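Adenylyltransferase and sulfurtransferase uba4 (Chaetomium thermophilum, PDB 6YUB) probably activates a sulfur-carrier protein by adenylylation and transfers sulfur to it for tRNA thiolation and molybdenum cofactor synthesis, this chain being its rhodanese-like domain. Local coordinates at residues C[77-82]-C[107-112]; C[3-8]-C[114-119]; C[22-27]-C[39-44]. One frame throughout, in Å; residues are numbered along the deposited sequence.

Contact 1: C[77-82]-C[107-112]; sequences VVVCRR and MDIVGG
I109 sets its side chain into the notch between V77 and V79 on the neighbouring parallel strand. With CG1 beside its own backbone N (chi1 -60°), its outer branch lies along that strand: I109 CG1 rests on V77 CG1 at 3.7 Å and I109 CD1 reaches V79 CB at 3.9 Å. Y8 and A5 of helix 5-13 close over the same face. Cut back to an alanine here, the side chain would lose CG1 and CD1, which is likely to open a gap between V77 and V79 and leave Y8 with less to pack on. Further along, V79 CG2 presses on bare backbone, 3.8 Å from G112 CA, and a side chain on G112 would run into C80 O.

On the other face V78 CB meets D108 CB at 4.1 Å, while the D108 carboxylate turns off to R2, outside both segments, in a salt bridge. The backbones are stitched by V78 N to M107 O (2.8 Å) and by I109 N to V78 O (2.9 Å). Beyond V78 the strands part, and C80, predicted to carry the persulfide, begins the active-site loop. There a water accepts from C80 N and donates to I109 O, taking over their pairing where the direct bonds stop.

Contact 2: C[3-8]-C[114-119]; sequences ITATAY and KAWRDE
The capped first turn of helix 5-13 packs here on helix 112-119 of the rhodanese-like domain, A5, T6 and Y8 facing A115, W116 and E119. T4 is the N-cap: T4 OG1 takes the N-H of A7 N at 3.0 Å. A5, just after the cap, points toward the other helix, A5 CB lying 4.1 Å from A115 CB and 3.6 Å from E119 OE2, a methyl small enough to let the two backbones come close. T6 CG2 lies against E119 CB at 3.6 Å, the two side chains crossing at about a right angle.

Deeper in, both aromatic residues extend away from their backbone nitrogens (chi1 171° for Y8, -177° for W116), and this swings the rings to a meeting edge to edge, Y8 CD2 against W116 CZ3 at 3.6 Å. H20 NE2 is hydrogen-bonded to Y8 OH, and those two rings meet with planes at about 80°; Y8 also rests on I109 of the sheet.

The polar link runs through one water, which accepts from A5 N at 2.9 Å and donates to E119 OE2 at 2.9 Å. E119 OE1 lies 3.1 Å from A115 O, two acceptors with no bond between them; the nearby N-terminal end of helix 5-13 may offset that strain. The contact is therefore greasy on its buried side, and water-mediated and acidic toward solvent.

Contact 3: C[22-27]-C[39-44]; sequences LLDTRE and AVNVPF
N41 carries its CG anti to the backbone N (chi1 -177°), which carries the amide across to D24 and R26, where ND2 serves two carbonyls. N41 ND2 to R26 O is 2.9 Å and fairly straight (163°), the oxygen in the amide plane; N41 ND2 to D24 O is weak. V42 N also meets D24 O at 2.9 Å, from above the carbonyl plane, so N41 and V42 both donate to the carbonyl at the end of strand 21-24. D24 has its own CG anti to N (chi1 -170°), which turns the carboxylate back to R26: OD1 accepts R26 N in an Asx turn, and the guanidinium grips side-on, R26 NE to D24 OD1 at 3.1 Å and NH2 to OD2. R26 is thus held at backbone N, carbonyl and guanidinium, which also reaches G34.

On the side of L23 and V40 the packing is apolar and tight, L23 CD2 alongside V40 CG1 at 3.3 Å. Next to them T25 CG2 touches V42 CG2 at 3.5 Å. The strands pair through V40 N to L22 O (3.1 Å) and D24 N to V40 O (3.0 Å); past them, F44 N, at the start of helix 44-54, donates to T25 O (2.9 Å), while T25 OG1 bonds V79 O and its side chain touches C80. This is a beta-alpha-beta unit, strand 21-24, helix 28-33 and parallel edge strand 40-41, with the loop after its first strand running beside the predicted active site.

From the N terminus, residues 3-8 open the widest loop, which only contact 2 closes when helix 112-119 comes back to helix 5-13. Both other contacts fall within it. Contact 3 closes first, joining strand 21-24 to the edge strand 40-41 across a short helix; contact 1 follows in series, joining strand 76-79 to strand 106-109 across helix 86-95. Strands 21-24 and 76-79 are neighbours, bonded through L23 with V77 and V79, so contacts 1 and 3 belong to one parallel sheet. Contacts 1 and 2 meet through backbone hydrogen bonds of V110 with I3 and of R81 with K114. Y8 reaches L22, bringing contact 2 against contact 3 as well.

Contact 1: C[77-82]-C[107-112]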
loop_
_atom_site.group_PDB
_atom_site.type_symbol
_atom_site.label_atom_id
_atom_site.label_comp_id
_atom_site.label_asym_id
_atom_site.label_seq_id
_atom_site.Cartn_x
_atom_site.Cartn_y
_atom_site.Cartn_z
ATOM N N VAL C 77 -4.108 0.252 2.645
ATOM C CA VAL C 77 -3.000 1.093 2.210
ATOM C C VAL C 77 -2.114 0.277 1.279
ATOM O O VAL C 77 -1.703 -0.838 1.624
ATOM C CB VAL C 77 -2.188 1.630 3.402
ATOM C CG1 VAL C 77 -0.977 2.414 2.911
ATOM C CG2 VAL C 77 -3.065 2.496 4.297
ATOM N N VAL C 78 -1.823 0.835 0.108
ATOM C CA VAL C 78 -0.954 0.200 -0.874
ATOM C C VAL C 78 0.339 0.997 -0.958
ATOM O O VAL C 78 0.355 2.218 -0.772
ATOM C CB VAL C 78 -1.631 0.106 -2.259
ATOM C CG1 VAL C 78 -0.710 -0.570 -3.262
ATOM C CG2 VAL C 78 -2.955 -0.639 -2.152
ATOM N N VAL C 79 1.434 0.298 -1.231
ATOM C CA VAL C 79 2.735 0.943 -1.378
ATOM C C VAL C 79 3.595 0.086 -2.294
ATOM O O VAL C 79 3.578 -1.146 -2.212
ATOM C CB VAL C 79 3.411 1.170 -0.007
ATOM C CG1 VAL C 79 3.510 -0.134 0.771
ATOM C CG2 VAL C 79 4.781 1.800 -0.194
ATOM N N CYS C 80 4.346 0.748 -3.169
ATOM C CA CYS C 80 5.165 0.065 -4.162
ATOM C C CYS C 80 6.585 0.624 -4.085
ATOM O O CYS C 80 7.019 1.169 -3.060
ATOM C CB CYS C 80 4.549 0.225 -5.560
ATOM S SG CYS C 80 4.820 1.848 -6.289
ATOM N N ARG C 81 7.333 0.500 -5.187
ATOM C CA ARG C 81 8.709 0.985 -5.208
ATOM C C ARG C 81 8.756 2.506 -5.106
ATOM O O ARG C 81 9.342 3.060 -4.169
ATOM C CB ARG C 81 9.422 0.516 -6.480
ATOM C CG ARG C 81 10.213 -0.773 -6.314
ATOM C CD ARG C 81 11.145 -1.035 -7.501
ATOM N NE ARG C 81 12.424 -0.337 -7.371
ATOM C CZ ARG C 81 12.863 0.616 -8.193
ATOM N NH1 ARG C 81 12.141 1.002 -9.238
ATOM N NH2 ARG C 81 14.042 1.179 -7.971
ATOM N N ARG C 82 8.137 3.202 -6.068
ATOM C CA ARG C 82 8.211 4.657 -6.135
ATOM C C ARG C 82 6.838 5.299 -6.304
ATOM O O ARG C 82 6.753 6.466 -6.703
ATOM C CB ARG C 82 9.129 5.090 -7.284
ATOM C CG ARG C 82 10.491 4.417 -7.298
ATOM C CD ARG C 82 11.271 4.815 -8.545
ATOM N NE ARG C 82 12.646 4.327 -8.529
ATOM C CZ ARG C 82 13.673 4.992 -8.005
ATOM N NH1 ARG C 82 13.487 6.179 -7.442
ATOM N NH2 ARG C 82 14.889 4.467 -8.041
ATOM N N MET C 107 -6.127 3.533 -0.080
ATOM C CA MET C 107 -5.160 4.572 -0.391
ATOM C C MET C 107 -3.854 3.941 -0.854
ATOM O O MET C 107 -3.660 2.725 -0.780
ATOM C CB MET C 107 -4.886 5.466 0.828
ATOM C CG MET C 107 -6.122 5.954 1.557
ATOM S SD MET C 107 -5.868 5.970 3.343
ATOM C CE MET C 107 -4.224 6.677 3.444
ATOM N N ASP C 108 -2.950 4.795 -1.330
ATOM C CA ASP C 108 -1.579 4.390 -1.614
ATOM C C ASP C 108 -0.635 5.469 -1.105
ATOM O O ASP C 108 -1.012 6.632 -0.946
ATOM C CB ASP C 108 -1.349 4.143 -3.112
ATOM C CG ASP C 108 -1.424 5.413 -3.932
ATOM O OD1 ASP C 108 -2.304 6.254 -3.653
ATOM O OD2 ASP C 108 -0.603 5.568 -4.859
ATOM N N ILE C 109 0.604 5.064 -0.852
ATOM C CA ILE C 109 1.614 5.955 -0.290
ATOM C C ILE C 109 2.294 6.701 -1.429
ATOM O O ILE C 109 2.859 6.085 -2.340
ATOM C CB ILE C 109 2.634 5.175 0.556
ATOM C CG1 ILE C 109 1.908 4.466 1.705
ATOM C CG2 ILE C 109 3.719 6.106 1.082
ATOM C CD1 ILE C 109 2.818 3.843 2.744
ATOM N N VAL C 110 2.242 8.035 -1.375
ATOM C CA VAL C 110 2.871 8.854 -2.401
ATOM C C VAL C 110 4.373 8.620 -2.387
ATOM O O VAL C 110 5.022 8.679 -1.334
ATOM C CB VAL C 110 2.531 10.336 -2.178
ATOM C CG1 VAL C 110 3.410 11.223 -3.047
ATOM C CG2 VAL C 110 1.056 10.587 -2.465
ATOM N N GLY C 111 4.935 8.351 -3.564
ATOM C CA GLY C 111 6.353 8.102 -3.691
ATOM C C GLY C 111 6.800 6.712 -3.304
ATOM O O GLY C 111 7.994 6.408 -3.429
ATOM N N GLY C 112 5.893 5.864 -2.831
ATOM C CA GLY C 112 6.222 4.489 -2.536
ATOM C C GLY C 112 7.292 4.356 -1.469
ATOM O O GLY C 112 7.473 5.222 -0.605
HETATM O O HOH W 1 3.233 3.518 -3.255
#

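Contact 2: C[3-8]-C[114-119]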
loop_
_atom_site.group_PDB
_atom_site.type_symbol
_atom_site.label_atom_id
_atom_site.label_comp_id
_atom_site.label_asym_id
_atom_site.label_seq_id
_atom_site.Cartn_x
_atom_site.Cartn_y
_atom_site.Cartn_z
ATOM N N ILE C 3 -1.924 9.289 0.329
ATOM C CA ILE C 3 -1.364 9.790 1.579
ATOM C C ILE C 3 0.149 9.831 1.439
ATOM O O ILE C 3 0.751 8.964 0.797
ATOM C CB ILE C 3 -1.789 8.922 2.781
ATOM C CG1 ILE C 3 -1.409 9.607 4.095
ATOM C CG2 ILE C 3 -1.139 7.546 2.703
ATOM C CD1 ILE C 3 -2.052 8.980 5.318
ATOM N N THR C 4 0.763 10.843 2.041
ATOM C CA THR C 4 2.208 10.983 2.008
ATOM C C THR C 4 2.858 10.006 2.985
ATOM O O THR C 4 2.231 9.517 3.928
ATOM C CB THR C 4 2.616 12.416 2.353
ATOM O OG1 THR C 4 2.221 12.719 3.697
ATOM C CG2 THR C 4 1.955 13.402 1.399
ATOM N N ALA C 5 4.138 9.721 2.742
ATOM C CA ALA C 5 4.874 8.832 3.633
ATOM C C ALA C 5 4.915 9.387 5.051
ATOM O O ALA C 5 4.745 8.642 6.024
ATOM C CB ALA C 5 6.291 8.612 3.104
ATOM N N THR C 6 5.135 10.696 5.189
ATOM C CA THR C 6 5.173 11.308 6.512
ATOM C C THR C 6 3.810 11.237 7.189
ATOM O O THR C 6 3.705 10.843 8.357
ATOM C CB THR C 6 5.640 12.762 6.406
ATOM O OG1 THR C 6 4.863 13.444 5.412
ATOM C CG2 THR C 6 7.113 12.828 6.034
ATOM N N ALA C 7 2.750 11.620 6.471
ATOM C CA ALA C 7 1.414 11.591 7.055
ATOM C C ALA C 7 1.027 10.179 7.476
ATOM O O ALA C 7 0.457 9.979 8.554
ATOM C CB ALA C 7 0.395 12.151 6.061
ATOM N N TYR C 8 1.327 9.185 6.635
ATOM C CA TYR C 8 1.014 7.804 6.985
ATOM C C TYR C 8 1.767 7.372 8.237
ATOM O O TYR C 8 1.222 6.649 9.080
ATOM C CB TYR C 8 1.345 6.877 5.819
ATOM C CG TYR C 8 1.266 5.412 6.174
ATOM C CD1 TYR C 8 0.039 4.776 6.308
ATOM C CD2 TYR C 8 2.416 4.664 6.380
ATOM C CE1 TYR C 8 -0.039 3.436 6.635
ATOM C CE2 TYR C 8 2.349 3.323 6.707
ATOM C CZ TYR C 8 1.119 2.715 6.835
ATOM O OH TYR C 8 1.048 1.381 7.158
ATOM N N LYS C 114 10.432 4.514 -1.808
ATOM C CA LYS C 114 11.476 5.526 -1.941
ATOM C C LYS C 114 11.145 6.750 -1.097
ATOM O O LYS C 114 12.002 7.281 -0.383
ATOM C CB LYS C 114 11.651 5.911 -3.410
ATOM C CG LYS C 114 12.726 6.966 -3.663
ATOM C CD LYS C 114 14.122 6.363 -3.736
ATOM C CE LYS C 114 15.168 7.434 -4.029
ATOM N NZ LYS C 114 16.303 6.911 -4.845
ATOM N N ALA C 115 9.897 7.222 -1.175
ATOM C CA ALA C 115 9.466 8.315 -0.311
ATOM C C ALA C 115 9.613 7.940 1.158
ATOM O O ALA C 115 10.043 8.760 1.975
ATOM C CB ALA C 115 8.020 8.698 -0.630
ATOM N N TRP C 116 9.269 6.698 1.511
ATOM C CA TRP C 116 9.436 6.240 2.885
ATOM C C TRP C 116 10.875 6.432 3.351
ATOM O O TRP C 116 11.128 6.974 4.431
ATOM C CB TRP C 116 9.021 4.772 2.998
ATOM C CG TRP C 116 9.094 4.229 4.392
ATOM C CD1 TRP C 116 10.152 3.589 4.969
ATOM C CD2 TRP C 116 8.062 4.272 5.384
ATOM N NE1 TRP C 116 9.844 3.234 6.259
ATOM C CE2 TRP C 116 8.566 3.641 6.539
ATOM C CE3 TRP C 116 6.762 4.786 5.411
ATOM C CZ2 TRP C 116 7.817 3.510 7.706
ATOM C CZ3 TRP C 116 6.019 4.654 6.569
ATOM C CH2 TRP C 116 6.549 4.021 7.701
ATOM N N ARG C 117 11.839 5.998 2.535
ATOM C CA ARG C 117 13.242 6.169 2.895
ATOM C C ARG C 117 13.595 7.646 3.032
ATOM O O ARG C 117 14.243 8.056 4.002
ATOM C CB ARG C 117 14.134 5.500 1.846
ATOM C CG ARG C 117 15.622 5.597 2.145
ATOM C CD ARG C 117 16.456 5.546 0.870
ATOM N NE ARG C 117 17.863 5.842 1.131
ATOM C CZ ARG C 117 18.753 4.945 1.549
ATOM N NH1 ARG C 117 18.388 3.687 1.758
ATOM N NH2 ARG C 117 20.009 5.309 1.760
ATOM N N ASP C 118 13.174 8.463 2.065
ATOM C CA ASP C 118 13.559 9.867 2.052
ATOM C C ASP C 118 12.836 10.690 3.109
ATOM O O ASP C 118 13.296 11.790 3.436
ATOM C CB ASP C 118 13.289 10.470 0.670
ATOM C CG ASP C 118 14.149 9.855 -0.415
ATOM O OD1 ASP C 118 15.095 9.114 -0.076
ATOM O OD2 ASP C 118 13.877 10.109 -1.608
ATOM N N GLU C 119 11.728 10.191 3.656
ATOM C CA GLU C 119 10.889 10.993 4.535
ATOM C C GLU C 119 10.871 10.538 5.985
ATOM O O GLU C 119 10.726 11.385 6.871
ATOM C CB GLU C 119 9.444 11.010 4.012
ATOM C CG GLU C 119 9.152 12.142 3.041
ATOM C CD GLU C 119 8.069 11.791 2.040
ATOM O OE1 GLU C 119 8.404 11.230 0.976
ATOM O OE2 GLU C 119 6.883 12.072 2.317
HETATM O O HOH W 2 5.272 10.768 0.322
#

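Contact 3: C[22-27]-C[39-44]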
loop_
_atom_site.group_PDB
_atom_site.type_symbol
_atom_site.label_atom_id
_atom_site.label_comp_id
_atom_site.label_asym_id
_atom_site.label_seq_id
_atom_site.Cartn_x
_atom_site.Cartn_y
_atom_site.Cartn_z
ATOM N N LEU C 22 -2.047 -3.320 5.163
ATOM C CA LEU C 22 -0.949 -2.710 4.424
ATOM C C LEU C 22 -0.447 -3.697 3.383
ATOM O O LEU C 22 0.047 -4.775 3.732
ATOM C CB LEU C 22 0.181 -2.299 5.369
ATOM C CG LEU C 22 1.407 -1.643 4.736
ATOM C CD1 LEU C 22 1.023 -0.404 3.948
ATOM C CD2 LEU C 22 2.424 -1.301 5.817
ATOM N N LEU C 23 -0.569 -3.327 2.112
ATOM C CA LEU C 23 -0.192 -4.187 0.998
ATOM C C LEU C 23 1.072 -3.643 0.343
ATOM O O LEU C 23 1.097 -2.491 -0.105
ATOM C CB LEU C 23 -1.326 -4.284 -0.024
ATOM C CG LEU C 23 -2.641 -4.882 0.476
ATOM C CD1 LEU C 23 -3.646 -5.001 -0.663
ATOM C CD2 LEU C 23 -2.410 -6.237 1.127
ATOM N N ASP C 24 2.113 -4.472 0.291
ATOM C CA ASP C 24 3.366 -4.138 -0.380
ATOM C C ASP C 24 3.379 -4.865 -1.722
ATOM O O ASP C 24 3.543 -6.088 -1.771
ATOM C CB ASP C 24 4.564 -4.531 0.479
ATOM C CG ASP C 24 5.876 -3.997 -0.067
ATOM O OD1 ASP C 24 6.018 -3.892 -1.304
ATOM O OD2 ASP C 24 6.769 -3.682 0.747
ATOM N N THR C 25 3.212 -4.112 -2.806
ATOM C CA THR C 25 3.010 -4.687 -4.129
ATOM C C THR C 25 4.307 -4.924 -4.894
ATOM O O THR C 25 4.255 -5.271 -6.078
ATOM C CB THR C 25 2.088 -3.784 -4.959
ATOM O OG1 THR C 25 2.422 -2.408 -4.722
ATOM C CG2 THR C 25 0.632 -4.029 -4.599
ATOM N N ARG C 26 5.460 -4.747 -4.260
ATOM C CA ARG C 26 6.717 -5.020 -4.936
ATOM C C ARG C 26 6.858 -6.518 -5.202
ATOM O O ARG C 26 6.174 -7.353 -4.604
ATOM C CB ARG C 26 7.896 -4.522 -4.102
ATOM C CG ARG C 26 7.874 -3.027 -3.826
ATOM C CD ARG C 26 9.062 -2.624 -2.969
ATOM N NE ARG C 26 9.008 -3.233 -1.642
ATOM C CZ ARG C 26 10.042 -3.319 -0.811
ATOM N NH1 ARG C 26 11.228 -2.842 -1.166
ATOM N NH2 ARG C 26 9.889 -3.890 0.375
ATOM N N GLU C 27 7.760 -6.854 -6.117
ATOM C CA GLU C 27 8.013 -8.251 -6.434
ATOM C C GLU C 27 8.714 -8.937 -5.263
ATOM O O GLU C 27 9.339 -8.296 -4.412
ATOM C CB GLU C 27 8.846 -8.366 -7.708
ATOM C CG GLU C 27 8.142 -7.824 -8.946
ATOM C CD GLU C 27 6.869 -8.584 -9.278
ATOM O OE1 GLU C 27 6.906 -9.833 -9.291
ATOM O OE2 GLU C 27 5.831 -7.935 -9.518
ATOM N N ALA C 39 3.553 -5.229 6.905
ATOM C CA ALA C 39 3.148 -5.206 5.507
ATOM C C ALA C 39 3.165 -6.620 4.941
ATOM O O ALA C 39 4.133 -7.363 5.133
ATOM C CB ALA C 39 4.074 -4.303 4.692
ATOM N N VAL C 40 2.091 -6.986 4.244
ATOM C CA VAL C 40 1.981 -8.285 3.587
ATOM C C VAL C 40 2.290 -8.103 2.108
ATOM O O VAL C 40 1.783 -7.171 1.470
ATOM C CB VAL C 40 0.585 -8.899 3.789
ATOM C CG1 VAL C 40 -0.479 -8.059 3.103
ATOM C CG2 VAL C 40 0.557 -10.330 3.267
ATOM N N ASN C 41 3.118 -8.989 1.564
ATOM C CA ASN C 41 3.540 -8.882 0.175
ATOM C C ASN C 41 2.446 -9.395 -0.753
ATOM O O ASN C 41 1.921 -10.495 -0.561
ATOM C CB ASN C 41 4.834 -9.667 -0.048
ATOM C CG ASN C 41 5.360 -9.532 -1.465
ATOM O OD1 ASN C 41 5.699 -10.523 -2.111
ATOM N ND2 ASN C 41 5.425 -8.300 -1.957
ATOM N N VAL C 42 2.106 -8.593 -1.755
ATOM C CA VAL C 42 1.161 -8.997 -2.795
ATOM C C VAL C 42 1.781 -8.641 -4.142
ATOM O O VAL C 42 1.535 -7.547 -4.670
ATOM C CB VAL C 42 -0.214 -8.342 -2.592
ATOM C CG1 VAL C 42 -0.832 -8.821 -1.280
ATOM C CG2 VAL C 42 -0.121 -6.824 -2.607
ATOM N N PRO C 43 2.588 -9.524 -4.729
ATOM C CA PRO C 43 3.317 -9.163 -5.953
ATOM C C PRO C 43 2.414 -8.557 -7.018
ATOM O O PRO C 43 1.375 -9.116 -7.375
ATOM C CB PRO C 43 3.915 -10.499 -6.413
ATOM C CG PRO C 43 4.077 -11.284 -5.150
ATOM C CD PRO C 43 2.920 -10.886 -4.263
ATOM N N PHE C 44 2.828 -7.392 -7.524
ATOM C CA PHE C 44 2.070 -6.713 -8.570
ATOM C C PHE C 44 1.894 -7.610 -9.788
ATOM O O PHE C 44 0.797 -7.692 -10.354
ATOM C CB PHE C 44 2.783 -5.404 -8.936
ATOM C CG PHE C 44 2.023 -4.534 -9.900
ATOM C CD1 PHE C 44 0.731 -4.123 -9.621
ATOM C CD2 PHE C 44 2.616 -4.105 -11.077
ATOM C CE1 PHE C 44 0.037 -3.316 -10.507
ATOM C CE2 PHE C 44 1.932 -3.300 -11.963
ATOM C CZ PHE C 44 0.641 -2.903 -11.679
#